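Local coordinates for hypothetical protein (Anabaena variabilis, PDB 2OBN), which is of unknown function, but pairs a Rossmann-like domain with a P-loop NTPase-like domain and so may bind a nucleotide or another phosphate-bearing ligand, at residues 187-192 with 232-237; 132-137 with 200-205; 156-161 with 255-260. The protein carries 2 engineered substitutions. All blocks are in the same frame, centred on the assembly; numbering follows the deposited sequence.

Contact 1 (187-192 with 232-237)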
ATOM      1  N   LEU B 187       0.573  -2.921 -19.386  1.00 39.16           N
ATOM      2  CA  LEU B 187       0.102  -1.899 -18.427  1.00 37.76           C
ATOM      3  C   LEU B 187       1.189  -1.547 -17.435  1.00 37.36           C
ATOM      4  O   LEU B 187       1.686  -2.406 -16.722  1.00 38.37           O
ATOM      5  CB  LEU B 187      -1.139  -2.385 -17.686  1.00 38.77           C
ATOM      6  CG  LEU B 187      -2.359  -2.593 -18.575  1.00 38.69           C
ATOM      7  CD1 LEU B 187      -3.491  -3.162 -17.756  1.00 41.58           C
ATOM      8  CD2 LEU B 187      -2.772  -1.300 -19.235  1.00 40.09           C
ATOM      9  N   ALA B 188       1.558  -0.272 -17.411  1.00 36.73           N
ATOM     10  CA  ALA B 188       2.642   0.222 -16.573  1.00 36.61           C
ATOM     11  C   ALA B 188       2.151   0.520 -15.170  1.00 36.42           C
ATOM     12  O   ALA B 188       1.073   1.074 -15.001  1.00 35.87           O
ATOM     13  CB  ALA B 188       3.257   1.484 -17.188  1.00 36.43           C
ATOM     14  N   THR B 189       2.976   0.171 -14.184  1.00 36.85           N
ATOM     15  CA  THR B 189       2.651   0.321 -12.773  1.00 37.97           C
ATOM     16  C   THR B 189       3.766   1.030 -11.938  1.00 39.77           C
ATOM     17  O   THR B 189       3.687   1.078 -10.698  1.00 39.78           O
ATOM     18  CB  THR B 189       2.398  -1.051 -12.175  1.00 38.77           C
ATOM     19  OG1 THR B 189       3.581  -1.843 -12.331  1.00 38.43           O
ATOM     20  CG2 THR B 189       1.232  -1.735 -12.874  1.00 39.76           C
ATOM     21  N   GLY B 190       4.782   1.580 -12.615  1.00 39.46           N
ATOM     22  CA  GLY B 190       5.874   2.304 -11.964  1.00 39.05           C
ATOM     23  C   GLY B 190       6.247   3.502 -12.819  1.00 40.07           C
ATOM     24  O   GLY B 190       5.805   3.605 -13.969  1.00 38.67           O
ATOM     25  N   GLN B 191       7.044   4.416 -12.263  1.00 42.23           N
ATOM     26  CA  GLN B 191       7.425   5.660 -12.992  1.00 43.40           C
ATOM     27  C   GLN B 191       8.128   5.394 -14.337  1.00 42.07           C
ATOM     28  O   GLN B 191       7.823   6.047 -15.351  1.00 41.49           O
ATOM     29  CB  GLN B 191       8.241   6.642 -12.107  1.00 44.35           C
ATOM     30  CG  GLN B 191       9.685   6.242 -11.711  1.00 47.00           C
ATOM     31  CD  GLN B 191       9.729   5.155 -10.672  1.00 50.49           C
ATOM     32  OE1 GLN B 191       8.700   4.787 -10.105  1.00 53.49           O
ATOM     33  NE2 GLN B 191      10.920   4.637 -10.403  1.00 41.59           N
ATOM     34  N   THR B 192       9.047   4.427 -14.345  1.00 41.82           N
ATOM     35  CA  THR B 192       9.747   4.042 -15.574  1.00 41.35           C
ATOM     36  C   THR B 192       8.763   3.550 -16.617  1.00 40.77           C
ATOM     37  O   THR B 192       8.793   3.991 -17.768  1.00 39.57           O
ATOM     38  CB  THR B 192      10.764   2.922 -15.325  1.00 41.51           C
ATOM     39  OG1 THR B 192      11.715   3.352 -14.349  1.00 43.33           O
ATOM     40  CG2 THR B 192      11.491   2.546 -16.601  1.00 39.06           C
ATOM     41  N   GLU B 232       2.593  -4.928 -15.342  1.00 37.06           N
ATOM     42  CA  GLU B 232       3.952  -4.782 -14.836  1.00 37.36           C
ATOM     43  C   GLU B 232       3.977  -5.041 -13.329  1.00 37.77           C
ATOM     44  O   GLU B 232       3.200  -4.454 -12.585  1.00 38.06           O
ATOM     45  CB  GLU B 232       4.485  -3.365 -15.111  1.00 37.24           C
ATOM     46  CG  GLU B 232       5.866  -3.091 -14.501  1.00 36.33           C
ATOM     47  CD  GLU B 232       6.370  -1.678 -14.707  1.00 37.56           C
ATOM     48  OE1 GLU B 232       5.585  -0.817 -15.140  1.00 34.20           O
ATOM     49  OE2 GLU B 232       7.561  -1.426 -14.392  1.00 38.12           O
ATOM     50  N   GLY B 233       4.855  -5.930 -12.888  1.00 37.73           N
ATOM     51  CA  GLY B 233       5.003  -6.196 -11.477  1.00 39.55           C
ATOM     52  C   GLY B 233       5.821  -5.127 -10.760  1.00 39.63           C
ATOM     53  O   GLY B 233       6.579  -4.356 -11.389  1.00 39.34           O
ATOM     54  N   GLN B 234       5.643  -5.080  -9.441  1.00 38.73           N
ATOM     55  CA  GLN B 234       6.378  -4.173  -8.562  1.00 39.25           C
ATOM     56  C   GLN B 234       6.553  -4.844  -7.202  1.00 39.32           C
ATOM     57  O   GLN B 234       5.684  -5.592  -6.739  1.00 39.71           O
ATOM     58  CB  GLN B 234       5.653  -2.842  -8.356  1.00 38.47           C
ATOM     59  CG  GLN B 234       5.276  -2.059  -9.598  1.00 38.96           C
ATOM     60  CD  GLN B 234       6.457  -1.442 -10.326  1.00 40.54           C
ATOM     61  OE1 GLN B 234       7.576  -1.377  -9.799  1.00 39.17           O
ATOM     62  NE2 GLN B 234       6.201  -0.948 -11.541  1.00 34.88           N
ATOM     63  N   GLY B 235       7.691  -4.578  -6.573  1.00 39.58           N
ATOM     64  CA  GLY B 235       7.975  -5.090  -5.256  1.00 39.96           C
ATOM     65  C   GLY B 235       8.225  -6.575  -5.171  1.00 40.09           C
ATOM     66  O   GLY B 235       8.545  -7.220  -6.155  1.00 39.45           O
ATOM     67  N   SER B 236       8.068  -7.099  -3.960  1.00 41.02           N
ATOM     68  CA  SER B 236       8.224  -8.511  -3.682  1.00 40.16           C
ATOM     69  C   SER B 236       7.703  -8.819  -2.298  1.00 39.24           C
ATOM     70  O   SER B 236       7.970  -8.071  -1.354  1.00 39.80           O
ATOM     71  CB  SER B 236       9.698  -8.916  -3.706  1.00 40.22           C
ATOM     72  OG  SER B 236       9.830 -10.267  -3.281  1.00 40.59           O
ATOM     73  N   LEU B 237       7.021  -9.952  -2.155  1.00 37.55           N
ATOM     74  CA  LEU B 237       6.554 -10.377  -0.843  1.00 38.89           C
ATOM     75  C   LEU B 237       7.709 -10.847   0.055  1.00 38.01           C
ATOM     76  O   LEU B 237       7.472 -11.204   1.199  1.00 37.14           O
ATOM     77  CB  LEU B 237       5.499 -11.488  -0.983  1.00 39.91           C
ATOM     78  CG  LEU B 237       4.177 -11.105  -1.657  1.00 41.79           C
ATOM     79  CD1 LEU B 237       3.303 -12.339  -1.776  1.00 40.41           C
ATOM     80  CD2 LEU B 237       3.456 -10.014  -0.901  1.00 43.22           C
TER

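Contact 2 (132-137 with 200-205)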
ATOM      1  N   ASP B 132       5.513  15.549 -12.988  1.00 34.70           N
ATOM      2  CA  ASP B 132       5.781  14.744 -11.807  1.00 34.66           C
ATOM      3  C   ASP B 132       5.010  13.454 -12.024  1.00 34.26           C
ATOM      4  O   ASP B 132       3.813  13.347 -11.712  1.00 33.90           O
ATOM      5  CB  ASP B 132       5.337  15.467 -10.528  1.00 34.62           C
ATOM      6  CG  ASP B 132       6.148  16.725 -10.261  1.00 34.60           C
ATOM      7  OD1 ASP B 132       7.375  16.711 -10.508  1.00 34.43           O
ATOM      8  OD2 ASP B 132       5.575  17.719  -9.767  1.00 35.95           O
ATOM      9  N   VAL B 133       5.722  12.492 -12.600  1.00 34.05           N
ATOM     10  CA  VAL B 133       5.171  11.198 -12.974  1.00 34.54           C
ATOM     11  C   VAL B 133       4.503  10.479 -11.812  1.00 34.15           C
ATOM     12  O   VAL B 133       3.445   9.890 -11.995  1.00 32.67           O
ATOM     13  CB  VAL B 133       6.287  10.288 -13.568  1.00 35.64           C
ATOM     14  CG1 VAL B 133       5.751   8.874 -13.896  1.00 35.18           C
ATOM     15  CG2 VAL B 133       6.913  10.953 -14.794  1.00 34.18           C
ATOM     16  N   ARG B 134       5.096  10.556 -10.617  1.00 33.33           N
ATOM     17  CA  ARG B 134       4.526   9.875  -9.459  1.00 34.91           C
ATOM     18  C   ARG B 134       3.240  10.470  -8.863  1.00 35.89           C
ATOM     19  O   ARG B 134       2.709   9.916  -7.914  1.00 36.34           O
ATOM     20  CB  ARG B 134       5.592   9.641  -8.376  1.00 34.70           C
ATOM     21  CG  ARG B 134       6.317   8.316  -8.538  1.00 33.08           C
ATOM     22  CD  ARG B 134       7.509   8.226  -7.615  1.00 34.88           C
ATOM     23  NE  ARG B 134       8.010   6.862  -7.431  1.00 32.79           N
ATOM     24  CZ  ARG B 134       9.290   6.540  -7.204  1.00 33.43           C
ATOM     25  NH1 ARG B 134      10.260   7.441  -7.239  1.00 34.70           N
ATOM     26  NH2 ARG B 134       9.627   5.277  -7.011  1.00 29.70           N
ATOM     27  N   LYS B 135       2.721  11.567  -9.414  1.00 38.20           N
ATOM     28  CA  LYS B 135       1.482  12.162  -8.889  1.00 40.22           C
ATOM     29  C   LYS B 135       0.328  11.153  -9.003  1.00 39.15           C
ATOM     30  O   LYS B 135       0.147  10.528 -10.041  1.00 37.54           O
ATOM     31  CB  LYS B 135       1.154  13.469  -9.622  1.00 40.20           C
ATOM     32  CG  LYS B 135      -0.026  14.232  -9.045  1.00 42.77           C
ATOM     33  CD  LYS B 135      -0.219  15.574  -9.754  1.00 43.12           C
ATOM     34  CE  LYS B 135      -1.456  16.298  -9.218  1.00 49.23           C
ATOM     35  NZ  LYS B 135      -1.575  17.688  -9.777  1.00 54.62           N
ATOM     36  N   GLU B 136      -0.434  10.995  -7.927  1.00 39.93           N
ATOM     37  CA  GLU B 136      -1.518  10.015  -7.873  1.00 41.06           C
ATOM     38  C   GLU B 136      -2.620  10.322  -8.888  1.00 40.63           C
ATOM     39  O   GLU B 136      -3.016  11.476  -9.035  1.00 41.27           O
ATOM     40  CB  GLU B 136      -2.100   9.979  -6.451  1.00 40.94           C
ATOM     41  CG  GLU B 136      -3.194   8.964  -6.246  1.00 42.46           C
ATOM     42  CD  GLU B 136      -3.664   8.854  -4.806  1.00 44.20           C
ATOM     43  OE1 GLU B 136      -2.824   8.792  -3.878  1.00 39.70           O
ATOM     44  OE2 GLU B 136      -4.896   8.780  -4.618  1.00 49.74           O
ATOM     45  N   PRO B 137      -3.112   9.300  -9.608  1.00 41.59           N
ATOM     46  CA  PRO B 137      -4.227   9.594 -10.515  1.00 42.74           C
ATOM     47  C   PRO B 137      -5.457  10.124  -9.770  1.00 43.51           C
ATOM     48  O   PRO B 137      -5.655   9.841  -8.580  1.00 44.45           O
ATOM     49  CB  PRO B 137      -4.545   8.236 -11.143  1.00 43.08           C
ATOM     50  CG  PRO B 137      -3.333   7.407 -10.936  1.00 43.03           C
ATOM     51  CD  PRO B 137      -2.719   7.883  -9.666  1.00 41.60           C
ATOM     52  N   GLY B 200      -0.450   5.053 -17.478  1.00 46.89           N
ATOM     53  CA  GLY B 200      -0.489   3.982 -16.496  1.00 46.18           C
ATOM     54  C   GLY B 200      -0.549   4.602 -15.122  1.00 43.83           C
ATOM     55  O   GLY B 200      -1.111   5.676 -14.969  1.00 43.67           O
ATOM     56  N   VAL B 201       0.031   3.936 -14.127  1.00 42.35           N
ATOM     57  CA  VAL B 201       0.039   4.461 -12.762  1.00 42.31           C
ATOM     58  C   VAL B 201       1.327   4.122 -11.997  1.00 40.84           C
ATOM     59  O   VAL B 201       1.773   2.996 -12.021  1.00 38.40           O
ATOM     60  CB  VAL B 201      -1.197   3.944 -11.946  1.00 42.88           C
ATOM     61  CG1 VAL B 201      -1.272   2.416 -11.929  1.00 45.75           C
ATOM     62  CG2 VAL B 201      -1.167   4.487 -10.519  1.00 45.11           C
ATOM     63  N   ALA B 202       1.926   5.116 -11.337  1.00 39.58           N
ATOM     64  CA  ALA B 202       3.095   4.881 -10.490  1.00 39.26           C
ATOM     65  C   ALA B 202       2.540   4.444  -9.133  1.00 39.13           C
ATOM     66  O   ALA B 202       2.388   5.254  -8.223  1.00 38.74           O
ATOM     67  CB  ALA B 202       3.923   6.126 -10.354  1.00 40.48           C
ATOM     68  N   LEU B 203       2.239   3.154  -9.019  1.00 38.49           N
ATOM     69  CA  LEU B 203       1.578   2.596  -7.838  1.00 37.90           C
ATOM     70  C   LEU B 203       2.251   2.839  -6.495  1.00 36.75           C
ATOM     71  O   LEU B 203       1.551   3.017  -5.501  1.00 36.31           O
ATOM     72  CB  LEU B 203       1.384   1.093  -8.023  1.00 37.16           C
ATOM     73  CG  LEU B 203       0.568   0.352  -6.970  1.00 38.76           C
ATOM     74  CD1 LEU B 203      -0.851   0.878  -6.935  1.00 37.55           C
ATOM     75  CD2 LEU B 203       0.580  -1.143  -7.255  1.00 40.56           C
ATOM     76  N   ASP B 204       3.584   2.886  -6.445  1.00 37.16           N
ATOM     77  CA  ASP B 204       4.271   3.058  -5.150  1.00 36.97           C
ATOM     78  C   ASP B 204       4.110   4.443  -4.522  1.00 36.72           C
ATOM     79  O   ASP B 204       4.472   4.646  -3.360  1.00 34.50           O
ATOM     80  CB  ASP B 204       5.739   2.614  -5.199  1.00 37.81           C
ATOM     81  CG  ASP B 204       6.645   3.551  -5.998  1.00 38.55           C
ATOM     82  OD1 ASP B 204       6.231   4.627  -6.449  1.00 39.30           O
ATOM     83  OD2 ASP B 204       7.824   3.183  -6.165  1.00 49.87           O
ATOM     84  N   ALA B 205       3.585   5.387  -5.305  1.00 37.18           N
ATOM     85  CA  ALA B 205       3.280   6.736  -4.844  1.00 36.23           C
ATOM     86  C   ALA B 205       1.785   6.922  -4.568  1.00 36.35           C
ATOM     87  O   ALA B 205       1.355   8.030  -4.228  1.00 34.89           O
ATOM     88  CB  ALA B 205       3.733   7.737  -5.878  1.00 35.99           C
TER
HETATM   89  O   HOH W   1       1.093   7.670  -8.436  1.00 26.22           O
HETATM   90  O   HOH W   2      -0.339   9.771  -3.146  1.00 36.59           O

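Contact 3 (156-161 with 255-260)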
ATOM      1  N   LEU B 156       0.179 -11.139 -14.307  1.00 37.26           N
ATOM      2  CA  LEU B 156       0.999 -10.308 -13.462  1.00 37.66           C
ATOM      3  C   LEU B 156       2.361 -10.965 -13.232  1.00 37.71           C
ATOM      4  O   LEU B 156       2.442 -12.145 -12.874  1.00 35.16           O
ATOM      5  CB  LEU B 156       0.328 -10.125 -12.096  1.00 38.24           C
ATOM      6  CG  LEU B 156       1.128  -9.354 -11.035  1.00 39.13           C
ATOM      7  CD1 LEU B 156       1.380  -7.918 -11.514  1.00 38.31           C
ATOM      8  CD2 LEU B 156       0.393  -9.363  -9.691  1.00 38.04           C
ATOM      9  N   THR B 157       3.425 -10.193 -13.440  1.00 37.22           N
ATOM     10  CA  THR B 157       4.752 -10.647 -13.097  1.00 37.00           C
ATOM     11  C   THR B 157       4.930 -10.328 -11.628  1.00 37.14           C
ATOM     12  O   THR B 157       4.526  -9.259 -11.164  1.00 36.34           O
ATOM     13  CB  THR B 157       5.867  -9.993 -13.949  1.00 37.44           C
ATOM     14  OG1 THR B 157       5.561  -8.617 -14.185  1.00 35.59           O
ATOM     15  CG2 THR B 157       5.987 -10.705 -15.283  1.00 35.73           C
ATOM     16  N   VAL B 158       5.464 -11.298 -10.896  1.00 38.31           N
ATOM     17  CA  VAL B 158       5.745 -11.171  -9.466  1.00 37.99           C
ATOM     18  C   VAL B 158       7.215 -11.531  -9.309  1.00 38.28           C
ATOM     19  O   VAL B 158       7.783 -12.134 -10.221  1.00 40.84           O
ATOM     20  CB  VAL B 158       4.778 -12.048  -8.601  1.00 38.46           C
ATOM     21  CG1 VAL B 158       3.341 -11.549  -8.775  1.00 40.18           C
ATOM     22  CG2 VAL B 158       4.843 -13.521  -8.963  1.00 35.10           C
ATOM     23  N   GLY B 159       7.858 -11.154  -8.204  1.00 38.20           N
ATOM     24  CA  GLY B 159       9.282 -11.458  -8.062  1.00 38.15           C
ATOM     25  C   GLY B 159       9.813 -11.854  -6.702  1.00 38.50           C
ATOM     26  O   GLY B 159       9.187 -11.617  -5.661  1.00 37.64           O
ATOM     27  N   THR B 160      11.002 -12.458  -6.724  1.00 38.37           N
ATOM     28  CA  THR B 160      11.710 -12.849  -5.482  1.00 38.18           C
ATOM     29  C   THR B 160      12.451 -11.654  -4.868  1.00 38.78           C
ATOM     30  O   THR B 160      12.958 -11.757  -3.758  1.00 40.59           O
ATOM     31  CB  THR B 160      12.699 -14.002  -5.708  1.00 34.82           C
ATOM     32  OG1 THR B 160      13.632 -13.650  -6.729  1.00 36.82           O
ATOM     33  CG2 THR B 160      12.001 -15.210  -6.137  1.00 35.96           C
ATOM     34  N   ASP B 161      12.507 -10.531  -5.597  1.00 39.04           N
ATOM     35  CA  ASP B 161      13.141  -9.300  -5.132  1.00 40.00           C
ATOM     36  C   ASP B 161      12.723  -8.206  -6.131  1.00 41.41           C
ATOM     37  O   ASP B 161      11.973  -8.459  -7.081  1.00 39.25           O
ATOM     38  CB  ASP B 161      14.681  -9.459  -5.061  1.00 39.37           C
ATOM     39  CG  ASP B 161      15.392  -8.366  -4.231  1.00 40.36           C
ATOM     40  OD1 ASP B 161      14.730  -7.466  -3.657  1.00 41.40           O
ATOM     41  OD2 ASP B 161      16.646  -8.409  -4.169  1.00 37.85           O
ATOM     42  N   THR B 255      -5.277 -13.837 -13.820  1.00 37.13           N
ATOM     43  CA  THR B 255      -5.634 -15.209 -14.232  1.00 37.01           C
ATOM     44  C   THR B 255      -4.394 -16.126 -14.142  1.00 35.79           C
ATOM     45  O   THR B 255      -4.516 -17.315 -13.859  1.00 36.99           O
ATOM     46  CB  THR B 255      -6.270 -15.226 -15.633  1.00 36.09           C
ATOM     47  OG1 THR B 255      -5.418 -14.542 -16.554  1.00 34.89           O
ATOM     48  CG2 THR B 255      -7.608 -14.523 -15.605  1.00 34.04           C
ATOM     49  N   GLN B 256      -3.213 -15.568 -14.386  1.00 36.06           N
ATOM     50  CA  GLN B 256      -1.943 -16.304 -14.261  1.00 37.58           C
ATOM     51  C   GLN B 256      -0.850 -15.390 -13.704  1.00 38.46           C
ATOM     52  O   GLN B 256      -0.880 -14.169 -13.901  1.00 38.94           O
ATOM     53  CB  GLN B 256      -1.434 -16.842 -15.611  1.00 37.71           C
ATOM     54  CG  GLN B 256      -2.304 -17.877 -16.333  1.00 37.34           C
ATOM     55  CD  GLN B 256      -3.524 -17.290 -17.011  1.00 36.39           C
ATOM     56  OE1 GLN B 256      -3.544 -16.113 -17.380  1.00 40.48           O
ATOM     57  NE2 GLN B 256      -4.562 -18.107 -17.172  1.00 32.58           N
ATOM     58  N   LEU B 257       0.106 -15.998 -13.006  1.00 38.14           N
ATOM     59  CA  LEU B 257       1.260 -15.297 -12.475  1.00 38.19           C
ATOM     60  C   LEU B 257       2.505 -15.881 -13.121  1.00 38.47           C
ATOM     61  O   LEU B 257       2.535 -17.068 -13.436  1.00 38.33           O
ATOM     62  CB  LEU B 257       1.370 -15.488 -10.958  1.00 37.95           C
ATOM     63  CG  LEU B 257       0.195 -14.974 -10.107  1.00 41.62           C
ATOM     64  CD1 LEU B 257       0.349 -15.395  -8.646  1.00 39.55           C
ATOM     65  CD2 LEU B 257       0.020 -13.464 -10.220  1.00 39.25           C
ATOM     66  N   VAL B 258       3.508 -15.037 -13.340  1.00 38.47           N
ATOM     67  CA  VAL B 258       4.821 -15.467 -13.821  1.00 38.25           C
ATOM     68  C   VAL B 258       5.807 -14.969 -12.769  1.00 38.14           C
ATOM     69  O   VAL B 258       5.855 -13.765 -12.457  1.00 40.35           O
ATOM     70  CB  VAL B 258       5.158 -14.889 -15.214  1.00 39.26           C
ATOM     71  CG1 VAL B 258       6.601 -15.201 -15.606  1.00 38.70           C
ATOM     72  CG2 VAL B 258       4.191 -15.429 -16.258  1.00 39.45           C
ATOM     73  N   LEU B 259       6.547 -15.893 -12.172  1.00 36.62           N
ATOM     74  CA  LEU B 259       7.492 -15.553 -11.119  1.00 37.21           C
ATOM     75  C   LEU B 259       8.870 -15.244 -11.712  1.00 35.93           C
ATOM     76  O   LEU B 259       9.431 -16.062 -12.415  1.00 35.26           O
ATOM     77  CB  LEU B 259       7.585 -16.703 -10.097  1.00 37.25           C
ATOM     78  CG  LEU B 259       8.566 -16.552  -8.917  1.00 38.80           C
ATOM     79  CD1 LEU B 259       8.285 -15.292  -8.110  1.00 37.45           C
ATOM     80  CD2 LEU B 259       8.522 -17.773  -8.014  1.00 37.22           C
ATOM     81  N   VAL B 260       9.403 -14.063 -11.415  1.00 35.06           N
ATOM     82  CA  VAL B 260      10.714 -13.665 -11.901  1.00 35.29           C
ATOM     83  C   VAL B 260      11.730 -13.873 -10.766  1.00 36.32           C
ATOM     84  O   VAL B 260      11.426 -13.657  -9.593  1.00 36.43           O
ATOM     85  CB  VAL B 260      10.713 -12.206 -12.408  1.00 34.66           C
ATOM     86  CG1 VAL B 260      12.023 -11.867 -13.162  1.00 35.84           C
ATOM     87  CG2 VAL B 260       9.499 -11.964 -13.310  1.00 35.77           C
TER

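Contact 1 (187-192 with 232-237)
Thr-189 and Glu-232 interlock where strands 184-187 and 228-231 of the P-loop NTPase-like domain run out into loops, at the C-terminal ends of the parallel strands. Proteins of this fold bind phosphates at those ends, and the Glu-232 side chain lies about 5 Å from a phosphate ion that probably came from the crystallisation liquor. Backbone pairing ends as Glu-232 N bonds to Leu-187 O at 3.0 Å; side chains then take over. The glutamate chain runs out extended, CG lying anti to the backbone N (chi1 175°), and so carries its carboxylate across to the other loop. Glu-232 OE1 receives Thr-189 N at 2.9 Å in a nearly straight bond, the donor standing above the carboxylate plane. The threonine hydroxyl answers in the reverse direction: Thr-189 OG1 donates to Glu-232 O at 2.7 Å, approaching from above the carbonyl plane. Thr-189 OG1 also accepts Gln-234 NE2 at 2.9 Å, and it lies close to the plane of that amide, which a bend at chi2 (-71°) brings round. These two side chains run antiparallel alongside each other. A valine replacing Thr-189 lacks the hydroxyl, and Glu-232 O would probably be left without that donor and the Gln-234 amide freer to turn. Gly-190, the N-cap of helix 191-197, lets the amide come in close: Gly-190 N and Gln-234 NE2, both donors and not bonded, stand 3.1 Å apart.

Contact 2 (132-137 with 200-205)
A side-on, two-nitrogen salt bridge between Arg-134 and Asp-204 clasps the junction of the Rossmann-like and P-loop domains. Arg-134 NE reaches Asp-204 OD1 at 3.0 Å and Arg-134 NH2 reaches Asp-204 OD2 at 2.9 Å, each oxygen using its syn lone pair. The guanidinium and carboxylate planes are 30° apart, so the grip is slightly twisted, yet one nitrogen for each oxygen should still hold the guanidinium against rotation. Asp-204 meets it because its CG sits between the backbone N and the carbonyl carbon (chi1 72°). Behind the charges the arginine stem lies over two methyls: Arg-134 CG is 3.7 Å from Ala-202 CB, and Arg-134 CB is 3.6 Å from Ala-205 CB. Further along, Pro-137 CG rests on Val-201 CG2 at 3.7 Å, the two side chains crossing at about a right angle. Water joins the backbones, one molecule donating to both Arg-134 O and Ala-202 O, Ala-202 being the central residue of an inverse gamma turn. A second water spans Glu-136 OE1 and Ala-205 O, while OE2 of that glutamate forms a salt bridge with Arg-207. Asp-209 of the second subunit brings a like charge close to Asp-204 OD2, which Arg-134 may partly offset. The type I turn 132-135 leaves strand 130-132 with Val-133 packed on helix 191-197, and the partner loop leads from that helix into helix 208-222, on which Val-201 and Leu-203 rest.

Contact 3 (156-161 with 255-260)
Leu-156 pairs with Leu-257 where the neighbouring parallel strands 153-159 and 256-262 of the P-loop domain run together, their directions 33° apart through the sheet's twist. Leu-156 N donates to Gln-256 O at 3.2 Å, and Leu-156 O accepts Val-258 N at 3.1 Å. Both leucine side chains lie alongside one another and point the same way, with Leu-156 CB 3.8 Å from Leu-257 CD2. Thr-157 turns to the other face, beside Val-258 and Val-260 and under helix 166-179; its OG1 is bonded to Ser-170 of that helix, while Thr-157 CB comes within 4.2 Å of Val-260 CG2. Val-158 returns to the leucine face, where Tyr-286 of helix 279-291 packs against it. Val-158 N bonds to Val-258 O at 2.9 Å, and Val-158 O receives Val-260 N at 2.8 Å. With CG1 anti to the carbonyl carbon (chi1 -64°), Val-158 CG2 meets Leu-259 CD1 at 4.0 Å, the two side chains crossing at about a right angle, while CG1 reaches back toward Leu-257 CD2. At Gly-159 the chain prepares to leave the sheet; a CB there would run into Asp-161 O. Thr-160 N closes the ladder on Val-260 O at 3.1 Å, and the threonine hydroxyl is bonded to His-261. Beyond it the chain bends toward Lys-166, in what is probably the counterpart of a P-loop. Five backbone bonds and four CA-H...O contacts satisfy much of the main-chain polarity between the strands, Gly-159 O being met instead by Ser-236 and Tyr-286. This leaves mostly apolar side chains to pack against the helices on both faces, with Thr-157 a polar exception.

How the contacts relate
Contact 1 stands midway in the row, its centre 11 Å from those of contacts 2 and 3, which are 21 Å from each other and do not touch. Contact 3 lies within the sheet of the P-loop domain, and contact 1 where two of its strands end in loops, nested inside the chain loop closed by contact 3; Ser-236 OG joins them by a probable hydrogen bond to Gly-159 O. Contact 2 crosses both along the chain, because 132-137 comes first and 200-205 falls between 187-192 and 232-237. Probable backbone bonds link 188-189 with 201 and 203, so the domain junction continues, through contact 1, to the central strands beside the presumed phosphate-binding loop.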